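Long-range contacts in oxysterol-binding protein homolog 3 (Saccharomyces cerevisiae, PDB 4IC4), which carries lipids in a hydrophobic pocket of its OSBP-related domain and transfers them between membranes in phosphoinositide-coupled, non-vesicular transport: residues 63-73 and 321-331; 121-129 and 140-151. One frame throughout, in Å; residues are numbered along the deposited sequence.

Contact 1 (63-73 and 321-331); sequences VTSNEPISILQ and SRLRPDIRAYE
Y330 reaches from helix 325-331 into the bend of 63-67, where its ring is held by main chain and apolar side chain alike. With CG anti to the backbone N (chi1 -171°) the ring leaves the helix toward the 3-10 turn. V63 CG2 lies over its face, 4.1 Å from the ring centroid in a CH-pi contact, and V63 O also sits over a face of the ring. Near the ring plane, at the edge, come N66 O and P68 N, and the phenol OH donates to N66 O at 2.7 Å, tilted 29° from the carbonyl plane. P68, at the centre of an inverse gamma turn, crosses Y330 at about a right angle and sets its CB 3.8 Å from E331 CB. The same turn brings P68 O within 3.4 Å of I327 CG2, while a water joins P68 O to E331 OE1; the E331 carboxylate also forms a salt bridge with R31. The other branch of I327 ends with CD1 4.0 Å from S70 CB. At the far end the two serine hydroxyls meet, S70 OG donating to S321 OG at 2.9 Å; S321 OG is also bonded to E126. S70 and Q73 form a capping box, in which Q73 OE1 takes the S70 N-H on a lone pair in the carbonyl plane. The box holds the Q73 amide against S321 CB. Within the OSBP-related domain, helix 325-331 packs on the bent chain of 63-70, and S321 meets S70 and Q73 at the start of helix 71-76; F120 of strand 118-120 touches V63, N66 and D326, and helix 335-354 packs on R324, P325 and D326.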
loop_
_atom_site.group_PDB
_atom_site.type_symbol
_atom_site.label_atom_id
_atom_site.label_comp_id
_atom_site.label_asym_id
_atom_site.label_seq_id
_atom_site.Cartn_x
_atom_site.Cartn_y
_atom_site.Cartn_z
ATOM N N VAL A 63 -20.479 -3.949 -0.379
ATOM C CA VAL A 63 -19.269 -4.723 -0.628
ATOM C C VAL A 63 -18.851 -4.672 -2.101
ATOM O O VAL A 63 -17.692 -4.911 -2.436
ATOM C CB VAL A 63 -19.456 -6.197 -0.190
ATOM C CG1 VAL A 63 -20.402 -6.914 -1.140
ATOM C CG2 VAL A 63 -18.110 -6.894 -0.127
ATOM N N THR A 64 -19.794 -4.342 -2.980
ATOM C CA THR A 64 -19.501 -4.266 -4.406
ATOM C C THR A 64 -18.621 -3.067 -4.758
ATOM O O THR A 64 -18.083 -2.988 -5.866
ATOM C CB THR A 64 -20.799 -4.203 -5.228
ATOM O OG1 THR A 64 -21.641 -3.171 -4.703
ATOM C CG2 THR A 64 -21.523 -5.541 -5.177
ATOM N N SER A 65 -18.476 -2.137 -3.816
ATOM C CA SER A 65 -17.635 -0.960 -4.021
ATOM C C SER A 65 -16.182 -1.300 -3.702
ATOM O O SER A 65 -15.287 -0.479 -3.896
ATOM C CB SER A 65 -18.073 0.185 -3.106
ATOM O OG SER A 65 -19.400 0.601 -3.377
ATOM N N ASN A 66 -15.956 -2.513 -3.210
ATOM C CA ASN A 66 -14.614 -2.950 -2.838
ATOM C C ASN A 66 -13.937 -3.864 -3.853
ATOM O O ASN A 66 -14.569 -4.383 -4.779
ATOM C CB ASN A 66 -14.667 -3.719 -1.510
ATOM C CG ASN A 66 -15.115 -2.865 -0.347
ATOM O OD1 ASN A 66 -15.768 -3.357 0.577
ATOM N ND2 ASN A 66 -14.757 -1.593 -0.366
ATOM N N GLU A 67 -12.630 -4.029 -3.663
ATOM C CA GLU A 67 -11.818 -4.960 -4.434
ATOM C C GLU A 67 -11.477 -5.970 -3.329
ATOM O O GLU A 67 -11.497 -5.619 -2.144
ATOM C CB GLU A 67 -10.568 -4.290 -5.015
ATOM C CG GLU A 67 -9.740 -3.494 -4.036
ATOM C CD GLU A 67 -8.540 -2.840 -4.696
ATOM O OE1 GLU A 67 -8.517 -2.761 -5.944
ATOM O OE2 GLU A 67 -7.628 -2.398 -3.969
ATOM N N PRO A 68 -11.166 -7.222 -3.691
ATOM C CA PRO A 68 -10.856 -8.251 -2.693
ATOM C C PRO A 68 -9.556 -8.245 -1.891
ATOM O O PRO A 68 -8.876 -9.264 -1.807
ATOM C CB PRO A 68 -11.054 -9.551 -3.473
ATOM C CG PRO A 68 -10.598 -9.179 -4.838
ATOM C CD PRO A 68 -11.190 -7.797 -5.049
ATOM N N ILE A 69 -9.221 -7.103 -1.303
ATOM C CA ILE A 69 -8.044 -6.993 -0.432
ATOM C C ILE A 69 -8.339 -5.916 0.609
ATOM O O ILE A 69 -9.253 -5.106 0.430
ATOM C CB ILE A 69 -6.725 -6.600 -1.178
ATOM C CG1 ILE A 69 -6.881 -5.248 -1.873
ATOM C CG2 ILE A 69 -6.307 -7.705 -2.139
ATOM C CD1 ILE A 69 -5.554 -4.679 -2.349
ATOM N N SER A 70 -7.588 -5.923 1.708
ATOM C CA SER A 70 -7.770 -4.921 2.758
ATOM C C SER A 70 -6.788 -3.778 2.527
ATOM O O SER A 70 -5.875 -3.893 1.707
ATOM C CB SER A 70 -7.513 -5.530 4.140
ATOM O OG SER A 70 -6.125 -5.747 4.343
ATOM N N ILE A 71 -6.961 -2.676 3.251
ATOM C CA ILE A 71 -6.048 -1.548 3.075
ATOM C C ILE A 71 -4.625 -1.943 3.473
ATOM O O ILE A 71 -3.656 -1.443 2.903
ATOM C CB ILE A 71 -6.491 -0.321 3.899
ATOM C CG1 ILE A 71 -7.855 0.162 3.402
ATOM C CG2 ILE A 71 -5.454 0.801 3.768
ATOM C CD1 ILE A 71 -8.392 1.365 4.152
ATOM N N LEU A 72 -4.490 -2.840 4.447
ATOM C CA LEU A 72 -3.159 -3.282 4.851
ATOM C C LEU A 72 -2.482 -3.957 3.662
ATOM O O LEU A 72 -1.285 -3.776 3.429
ATOM C CB LEU A 72 -3.245 -4.268 6.019
ATOM C CG LEU A 72 -3.786 -3.720 7.343
ATOM C CD1 LEU A 72 -3.943 -4.866 8.341
ATOM C CD2 LEU A 72 -2.844 -2.659 7.888
ATOM N N GLN A 73 -3.252 -4.738 2.909
ATOM C CA GLN A 73 -2.715 -5.416 1.739
ATOM C C GLN A 73 -2.384 -4.402 0.634
ATOM O O GLN A 73 -1.349 -4.510 -0.028
ATOM C CB GLN A 73 -3.710 -6.485 1.259
ATOM C CG GLN A 73 -3.819 -7.635 2.266
ATOM C CD GLN A 73 -4.930 -8.620 1.963
ATOM O OE1 GLN A 73 -6.087 -8.239 1.775
ATOM N NE2 GLN A 73 -4.585 -9.906 1.935
ATOM N N SER A 321 -5.499 -10.555 7.446
ATOM C CA SER A 321 -6.488 -10.214 6.422
ATOM C C SER A 321 -6.885 -11.422 5.573
ATOM O O SER A 321 -8.000 -11.479 5.056
ATOM C CB SER A 321 -5.954 -9.117 5.499
ATOM O OG SER A 321 -5.744 -7.901 6.196
ATOM N N ARG A 322 -5.978 -12.381 5.420
ATOM C CA ARG A 322 -6.280 -13.573 4.625
ATOM C C ARG A 322 -7.370 -14.425 5.266
ATOM O O ARG A 322 -7.930 -15.306 4.614
ATOM C CB ARG A 322 -5.038 -14.445 4.454
ATOM C CG ARG A 322 -3.888 -13.798 3.706
ATOM C CD ARG A 322 -2.737 -14.778 3.594
ATOM N NE ARG A 322 -1.554 -14.196 2.965
ATOM C CZ ARG A 322 -0.694 -13.390 3.578
ATOM N NH1 ARG A 322 -0.874 -13.056 4.851
ATOM N NH2 ARG A 322 0.363 -12.929 2.920
ATOM N N LEU A 323 -7.663 -14.168 6.537
ATOM C CA LEU A 323 -8.673 -14.945 7.241
ATOM C C LEU A 323 -10.033 -14.255 7.301
ATOM O O LEU A 323 -10.986 -14.799 7.865
ATOM C CB LEU A 323 -8.175 -15.285 8.652
ATOM C CG LEU A 323 -6.849 -16.059 8.683
ATOM C CD1 LEU A 323 -6.457 -16.369 10.123
ATOM C CD2 LEU A 323 -6.977 -17.342 7.867
ATOM N N ARG A 324 -10.138 -13.063 6.719
ATOM C CA ARG A 324 -11.416 -12.354 6.727
ATOM C C ARG A 324 -12.418 -13.040 5.811
ATOM O O ARG A 324 -12.159 -13.250 4.624
ATOM C CB ARG A 324 -11.236 -10.891 6.316
ATOM C CG ARG A 324 -10.759 -10.040 7.473
ATOM C CD ARG A 324 -10.806 -8.560 7.190
ATOM N NE ARG A 324 -12.128 -8.070 6.811
ATOM C CZ ARG A 324 -12.458 -6.783 6.840
ATOM N NH1 ARG A 324 -11.567 -5.886 7.241
ATOM N NH2 ARG A 324 -13.657 -6.381 6.443
ATOM N N PRO A 325 -13.588 -13.388 6.357
ATOM C CA PRO A 325 -14.629 -14.064 5.578
ATOM C C PRO A 325 -15.313 -13.238 4.505
ATOM O O PRO A 325 -15.707 -13.777 3.466
ATOM C CB PRO A 325 -15.603 -14.546 6.651
ATOM C CG PRO A 325 -15.488 -13.501 7.697
ATOM C CD PRO A 325 -13.990 -13.256 7.767
ATOM N N ASP A 326 -15.466 -11.941 4.742
ATOM C CA ASP A 326 -16.113 -11.104 3.747
ATOM C C ASP A 326 -15.208 -10.921 2.533
ATOM O O ASP A 326 -15.661 -11.028 1.391
ATOM C CB ASP A 326 -16.530 -9.753 4.351
ATOM C CG ASP A 326 -15.405 -9.039 5.095
ATOM O OD1 ASP A 326 -14.342 -9.636 5.380
ATOM O OD2 ASP A 326 -15.614 -7.852 5.421
ATOM N N ILE A 327 -13.926 -10.679 2.775
ATOM C CA ILE A 327 -12.991 -10.514 1.673
ATOM C C ILE A 327 -12.884 -11.820 0.884
ATOM O O ILE A 327 -12.867 -11.810 -0.348
ATOM C CB ILE A 327 -11.582 -10.115 2.174
ATOM C CG1 ILE A 327 -11.650 -8.784 2.934
ATOM C CG2 ILE A 327 -10.616 -10.024 0.986
ATOM C CD1 ILE A 327 -10.289 -8.231 3.364
ATOM N N ARG A 328 -12.827 -12.946 1.594
ATOM C CA ARG A 328 -12.708 -14.246 0.939
ATOM C C ARG A 328 -13.939 -14.594 0.107
ATOM O O ARG A 328 -13.816 -15.020 -1.040
ATOM C CB ARG A 328 -12.463 -15.351 1.973
ATOM C CG ARG A 328 -12.201 -16.721 1.356
ATOM C CD ARG A 328 -10.912 -16.721 0.550
ATOM N NE ARG A 328 -9.767 -16.397 1.394
ATOM C CZ ARG A 328 -8.557 -16.089 0.939
ATOM N NH1 ARG A 328 -8.317 -16.058 -0.365
ATOM N NH2 ARG A 328 -7.582 -15.811 1.791
ATOM N N ALA A 329 -15.119 -14.411 0.685
ATOM C CA ALA A 329 -16.353 -14.710 -0.028
ATOM C C ALA A 329 -16.466 -13.835 -1.274
ATOM O O ALA A 329 -16.864 -14.309 -2.340
ATOM C CB ALA A 329 -17.550 -14.488 0.887
ATOM N N TYR A 330 -16.100 -12.563 -1.135
ATOM C CA TYR A 330 -16.155 -11.611 -2.240
ATOM C C TYR A 330 -15.176 -12.021 -3.335
ATOM O O TYR A 330 -15.498 -11.971 -4.523
ATOM C CB TYR A 330 -15.806 -10.207 -1.735
ATOM C CG TYR A 330 -16.040 -9.101 -2.739
ATOM C CD1 TYR A 330 -17.320 -8.832 -3.223
ATOM C CD2 TYR A 330 -14.988 -8.296 -3.176
ATOM C CE1 TYR A 330 -17.549 -7.785 -4.114
ATOM C CE2 TYR A 330 -15.204 -7.248 -4.069
ATOM C CZ TYR A 330 -16.487 -6.997 -4.530
ATOM O OH TYR A 330 -16.706 -5.943 -5.387
ATOM N N GLU A 331 -13.978 -12.424 -2.927
ATOM C CA GLU A 331 -12.957 -12.848 -3.874
ATOM C C GLU A 331 -13.469 -14.025 -4.694
ATOM O O GLU A 331 -13.258 -14.090 -5.907
ATOM C CB GLU A 331 -11.680 -13.257 -3.127
ATOM C CG GLU A 331 -10.582 -13.815 -4.023
ATOM C CD GLU A 331 -9.380 -14.317 -3.242
ATOM O OE1 GLU A 331 -8.587 -13.487 -2.743
ATOM O OE2 GLU A 331 -9.231 -15.550 -3.120
HETATM O O HOH W 1 -7.746 -10.975 -3.656
#

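Contact 2 (121-129 and 140-151)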
loop_
_atom_site.group_PDB
_atom_site.type_symbol
_atom_site.label_atom_id
_atom_site.label_comp_id
_atom_site.label_asym_id
_atom_site.label_seq_id
_atom_site.Cartn_x
_atom_site.Cartn_y
_atom_site.Cartn_z
ATOM N N ASN A 121 -11.922 -1.815 4.485
ATOM C CA ASN A 121 -11.339 -1.124 5.628
ATOM C C ASN A 121 -10.967 -2.198 6.647
ATOM O O ASN A 121 -11.804 -3.004 7.045
ATOM C CB ASN A 121 -12.351 -0.171 6.268
ATOM C CG ASN A 121 -12.707 0.987 5.370
ATOM O OD1 ASN A 121 -11.835 1.720 4.913
ATOM N ND2 ASN A 121 -14.000 1.165 5.117
ATOM N N PRO A 122 -9.699 -2.237 7.072
ATOM C CA PRO A 122 -9.330 -3.259 8.053
ATOM C C PRO A 122 -10.016 -2.983 9.387
ATOM O O PRO A 122 -10.460 -1.867 9.653
ATOM C CB PRO A 122 -7.815 -3.102 8.168
ATOM C CG PRO A 122 -7.417 -2.478 6.863
ATOM C CD PRO A 122 -8.519 -1.485 6.618
ATOM N N LEU A 123 -10.104 -4.010 10.218
ATOM C CA LEU A 123 -10.688 -3.853 11.536
ATOM C C LEU A 123 -9.552 -3.427 12.462
ATOM O O LEU A 123 -8.385 -3.686 12.177
ATOM C CB LEU A 123 -11.248 -5.188 12.029
ATOM C CG LEU A 123 -12.327 -5.813 11.148
ATOM C CD1 LEU A 123 -12.668 -7.201 11.674
ATOM C CD2 LEU A 123 -13.561 -4.916 11.128
ATOM N N LEU A 124 -9.879 -2.745 13.551
ATOM C CA LEU A 124 -8.845 -2.378 14.498
ATOM C C LEU A 124 -8.211 -3.697 14.965
ATOM O O LEU A 124 -8.917 -4.656 15.283
ATOM C CB LEU A 124 -9.451 -1.633 15.688
ATOM C CG LEU A 124 -8.498 -1.277 16.830
ATOM C CD1 LEU A 124 -7.397 -0.348 16.342
ATOM C CD2 LEU A 124 -9.301 -0.605 17.932
ATOM N N ALA A 125 -6.883 -3.739 14.981
ATOM C CA ALA A 125 -6.121 -4.912 15.407
ATOM C C ALA A 125 -5.991 -5.979 14.325
ATOM O O ALA A 125 -5.397 -7.031 14.555
ATOM C CB ALA A 125 -6.716 -5.511 16.684
ATOM N N GLU A 126 -6.564 -5.722 13.154
ATOM C CA GLU A 126 -6.411 -6.653 12.045
ATOM C C GLU A 126 -4.932 -6.541 11.654
ATOM O O GLU A 126 -4.318 -5.479 11.793
ATOM C CB GLU A 126 -7.303 -6.240 10.867
ATOM C CG GLU A 126 -7.146 -7.104 9.616
ATOM C CD GLU A 126 -8.190 -6.789 8.554
ATOM O OE1 GLU A 126 -7.914 -7.007 7.355
ATOM O OE2 GLU A 126 -9.292 -6.328 8.918
ATOM N N THR A 127 -4.364 -7.632 11.162
ATOM C CA THR A 127 -2.965 -7.641 10.769
ATOM C C THR A 127 -2.800 -8.219 9.375
ATOM O O THR A 127 -3.729 -8.794 8.809
ATOM C CB THR A 127 -2.125 -8.508 11.733
ATOM O OG1 THR A 127 -2.681 -9.829 11.793
ATOM C CG2 THR A 127 -2.103 -7.900 13.124
ATOM N N PHE A 128 -1.622 -8.028 8.807
ATOM C CA PHE A 128 -1.320 -8.620 7.520
ATOM C C PHE A 128 0.171 -8.832 7.439
ATOM O O PHE A 128 0.950 -7.886 7.518
ATOM C CB PHE A 128 -1.768 -7.758 6.341
ATOM C CG PHE A 128 -1.384 -8.335 5.007
ATOM C CD1 PHE A 128 -1.901 -9.560 4.589
ATOM C CD2 PHE A 128 -0.472 -7.678 4.185
ATOM C CE1 PHE A 128 -1.513 -10.125 3.372
ATOM C CE2 PHE A 128 -0.075 -8.233 2.967
ATOM C CZ PHE A 128 -0.597 -9.462 2.556
ATOM N N GLU A 129 0.572 -10.089 7.317
ATOM C CA GLU A 129 1.979 -10.408 7.188
ATOM C C GLU A 129 2.234 -10.745 5.728
ATOM O O GLU A 129 1.328 -11.175 5.009
ATOM C CB GLU A 129 2.357 -11.623 8.041
ATOM C CG GLU A 129 1.730 -12.935 7.563
ATOM C CD GLU A 129 2.456 -14.165 8.089
ATOM O OE1 GLU A 129 2.883 -14.993 7.261
ATOM O OE2 GLU A 129 2.596 -14.312 9.319
ATOM N N ILE A 140 5.287 -7.016 8.260
ATOM C CA ILE A 140 4.176 -7.204 9.178
ATOM C C ILE A 140 3.486 -5.843 9.287
ATOM O O ILE A 140 4.141 -4.800 9.282
ATOM C CB ILE A 140 4.616 -7.699 10.584
ATOM C CG1 ILE A 140 3.380 -7.855 11.477
ATOM C CG2 ILE A 140 5.590 -6.724 11.222
ATOM C CD1 ILE A 140 2.344 -8.830 10.945
ATOM N N SER A 141 2.160 -5.856 9.339
ATOM C CA SER A 141 1.391 -4.628 9.448
ATOM C C SER A 141 0.199 -4.851 10.370
ATOM O O SER A 141 -0.260 -5.983 10.550
ATOM C CB SER A 141 0.916 -4.168 8.066
ATOM O OG SER A 141 0.047 -5.109 7.456
ATOM N N GLU A 142 -0.299 -3.766 10.946
ATOM C CA GLU A 142 -1.423 -3.841 11.866
ATOM C C GLU A 142 -2.185 -2.520 11.880
ATOM O O GLU A 142 -1.587 -1.452 11.756
ATOM C CB GLU A 142 -0.890 -4.160 13.274
ATOM C CG GLU A 142 -1.941 -4.273 14.368
ATOM C CD GLU A 142 -1.384 -4.831 15.680
ATOM O OE1 GLU A 142 -0.203 -4.577 15.998
ATOM O OE2 GLU A 142 -2.138 -5.514 16.404
ATOM N N LYS A 143 -3.508 -2.588 11.991
ATOM C CA LYS A 143 -4.282 -1.357 12.096
ATOM C C LYS A 143 -4.201 -1.029 13.583
ATOM O O LYS A 143 -4.730 -1.771 14.416
ATOM C CB LYS A 143 -5.736 -1.565 11.685
ATOM C CG LYS A 143 -6.547 -0.281 11.784
ATOM C CD LYS A 143 -7.949 -0.461 11.256
ATOM C CE LYS A 143 -8.735 0.837 11.358
ATOM N NZ LYS A 143 -10.106 0.685 10.797
ATOM N N VAL A 144 -3.530 0.073 13.918
ATOM C CA VAL A 144 -3.332 0.450 15.317
ATOM C C VAL A 144 -4.306 1.474 15.899
ATOM O O VAL A 144 -4.334 1.688 17.116
ATOM C CB VAL A 144 -1.881 0.946 15.538
ATOM C CG1 VAL A 144 -0.896 -0.164 15.176
ATOM C CG2 VAL A 144 -1.608 2.184 14.689
ATOM N N SER A 145 -5.099 2.098 15.036
ATOM C CA SER A 145 -6.105 3.071 15.461
ATOM C C SER A 145 -7.276 3.030 14.480
ATOM O O SER A 145 -7.073 2.831 13.282
ATOM C CB SER A 145 -5.514 4.475 15.490
ATOM O OG SER A 145 -6.511 5.418 15.843
ATOM N N HIS A 146 -8.498 3.213 14.982
ATOM C CA HIS A 146 -9.681 3.175 14.123
ATOM C C HIS A 146 -10.201 4.564 13.761
ATOM O O HIS A 146 -10.624 4.798 12.633
ATOM C CB HIS A 146 -10.813 2.385 14.788
ATOM C CG HIS A 146 -12.003 2.181 13.901
ATOM N ND1 HIS A 146 -13.288 2.496 14.290
ATOM C CD2 HIS A 146 -12.101 1.693 12.642
ATOM C CE1 HIS A 146 -14.125 2.212 13.308
ATOM N NE2 HIS A 146 -13.430 1.724 12.296
ATOM N N ARG A 147 -10.181 5.473 14.731
ATOM C CA ARG A 147 -10.647 6.841 14.522
ATOM C C ARG A 147 -9.613 7.811 15.086
ATOM O O ARG A 147 -9.551 8.033 16.297
ATOM C CB ARG A 147 -11.994 7.061 15.224
ATOM C CG ARG A 147 -13.159 6.266 14.639
ATOM C CD ARG A 147 -13.669 6.889 13.348
ATOM N NE ARG A 147 -14.326 8.174 13.580
ATOM C CZ ARG A 147 -15.544 8.314 14.097
ATOM N NH1 ARG A 147 -16.254 7.248 14.437
ATOM N NH2 ARG A 147 -16.052 9.527 14.282
ATOM N N PRO A 148 -8.765 8.383 14.216
ATOM C CA PRO A 148 -8.734 8.168 12.766
ATOM C C PRO A 148 -7.994 6.872 12.445
ATOM O O PRO A 148 -7.275 6.340 13.286
ATOM C CB PRO A 148 -7.982 9.391 12.266
ATOM C CG PRO A 148 -6.963 9.579 13.337
ATOM C CD PRO A 148 -7.770 9.398 14.609
ATOM N N PRO A 149 -8.161 6.350 11.222
ATOM C CA PRO A 149 -7.467 5.108 10.872
ATOM C C PRO A 149 -5.959 5.303 10.792
ATOM O O PRO A 149 -5.477 6.239 10.153
ATOM C CB PRO A 149 -8.065 4.750 9.521
ATOM C CG PRO A 149 -8.327 6.100 8.918
ATOM C CD PRO A 149 -8.951 6.845 10.081
ATOM N N VAL A 150 -5.218 4.424 11.455
ATOM C CA VAL A 150 -3.765 4.484 11.434
ATOM C C VAL A 150 -3.259 3.067 11.228
ATOM O O VAL A 150 -3.663 2.142 11.935
ATOM C CB VAL A 150 -3.179 5.039 12.754
ATOM C CG1 VAL A 150 -1.658 5.056 12.681
ATOM C CG2 VAL A 150 -3.697 6.449 13.003
ATOM N N PHE A 151 -2.380 2.905 10.245
ATOM C CA PHE A 151 -1.812 1.604 9.925
ATOM C C PHE A 151 -0.299 1.649 10.105
ATOM O O PHE A 151 0.365 2.594 9.664
ATOM C CB PHE A 151 -2.164 1.237 8.482
ATOM C CG PHE A 151 -3.628 1.345 8.174
ATOM C CD1 PHE A 151 -4.522 0.377 8.625
ATOM C CD2 PHE A 151 -4.122 2.427 7.453
ATOM C CE1 PHE A 151 -5.890 0.485 8.361
ATOM C CE2 PHE A 151 -5.492 2.545 7.183
ATOM C CZ PHE A 151 -6.376 1.570 7.640
HETATM O O HOH W 2 -3.629 -7.746 16.480
#
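Strand segments 127-129 and 140-145 run antiparallel at 171°, their axes 4.6 Å apart, with F128 and S141 as the hydrogen-bonded pair and T127-E142 and E129-I140 as the non-hydrogen-bonded pairs beside it. S141 doubles the link to F128: its OG donates to F128 O at 2.9 Å, on a lone pair in the carbonyl plane, and lies near the plane of the F128 ring, at its edge. That hydroxyl sits between its own backbone N and carbonyl carbon (chi1 62°), turned to the facing strand. On the other face T127 and E142 lie side by side and point the same way, T127 CG2 3.8 Å from E142 CG; the E142 carboxylate goes on to the backbone of K362 and Y363, and a water ties its OE2 to A125 O. The pairing belongs to the beta hairpin of strands 127-132 and 137-145, part of the domain's antiparallel barrel, and is prolonged by a type II turn, L123 to E126, whose A125 N donates to K143 O. Beyond K143, V144 and S145 both face V150 in a classic beta bulge just before H146 and R147, which bind phosphatidylinositol 4-phosphate. K143 runs fully extended beneath the turn, its CB and CD each 3.4 Å from L123 O, and its NZ points to P122 O, although the exact place of NZ is less sure. An alanine here removes everything beyond CB and is likely to open a gap under the turn where CD lay against L123 O, and to take away the amine near P122 O. L124 CD1 rests 3.6 Å from S145 N, and the P122 and F151 side chains cross at about a right angle, P122 CG 3.7 Å from F151 CE1.

How the contacts relate
Both contacts are buried, their centres about 14 Å apart, and they meet directly. S321 of contact 1 hydrogen-bonds through its backbone N to T127 O, so the start of 321-331 docks on the edge of strand 127-132 of contact 2. The F128 ring packs against Q73 and R322, and E126 also forms a salt bridge with R324. Contact 1 fits a helix to a bent chain through side chains of the helix set against side chains and backbone carbonyls; contact 2 is chiefly strand pairing in the barrel. At its partly exposed end, contact 2 holds H146 of the phosphoinositide site, whereas in contact 1 the N66 side chain, hydrogen-bonded to K342, lies close to K118 of that site.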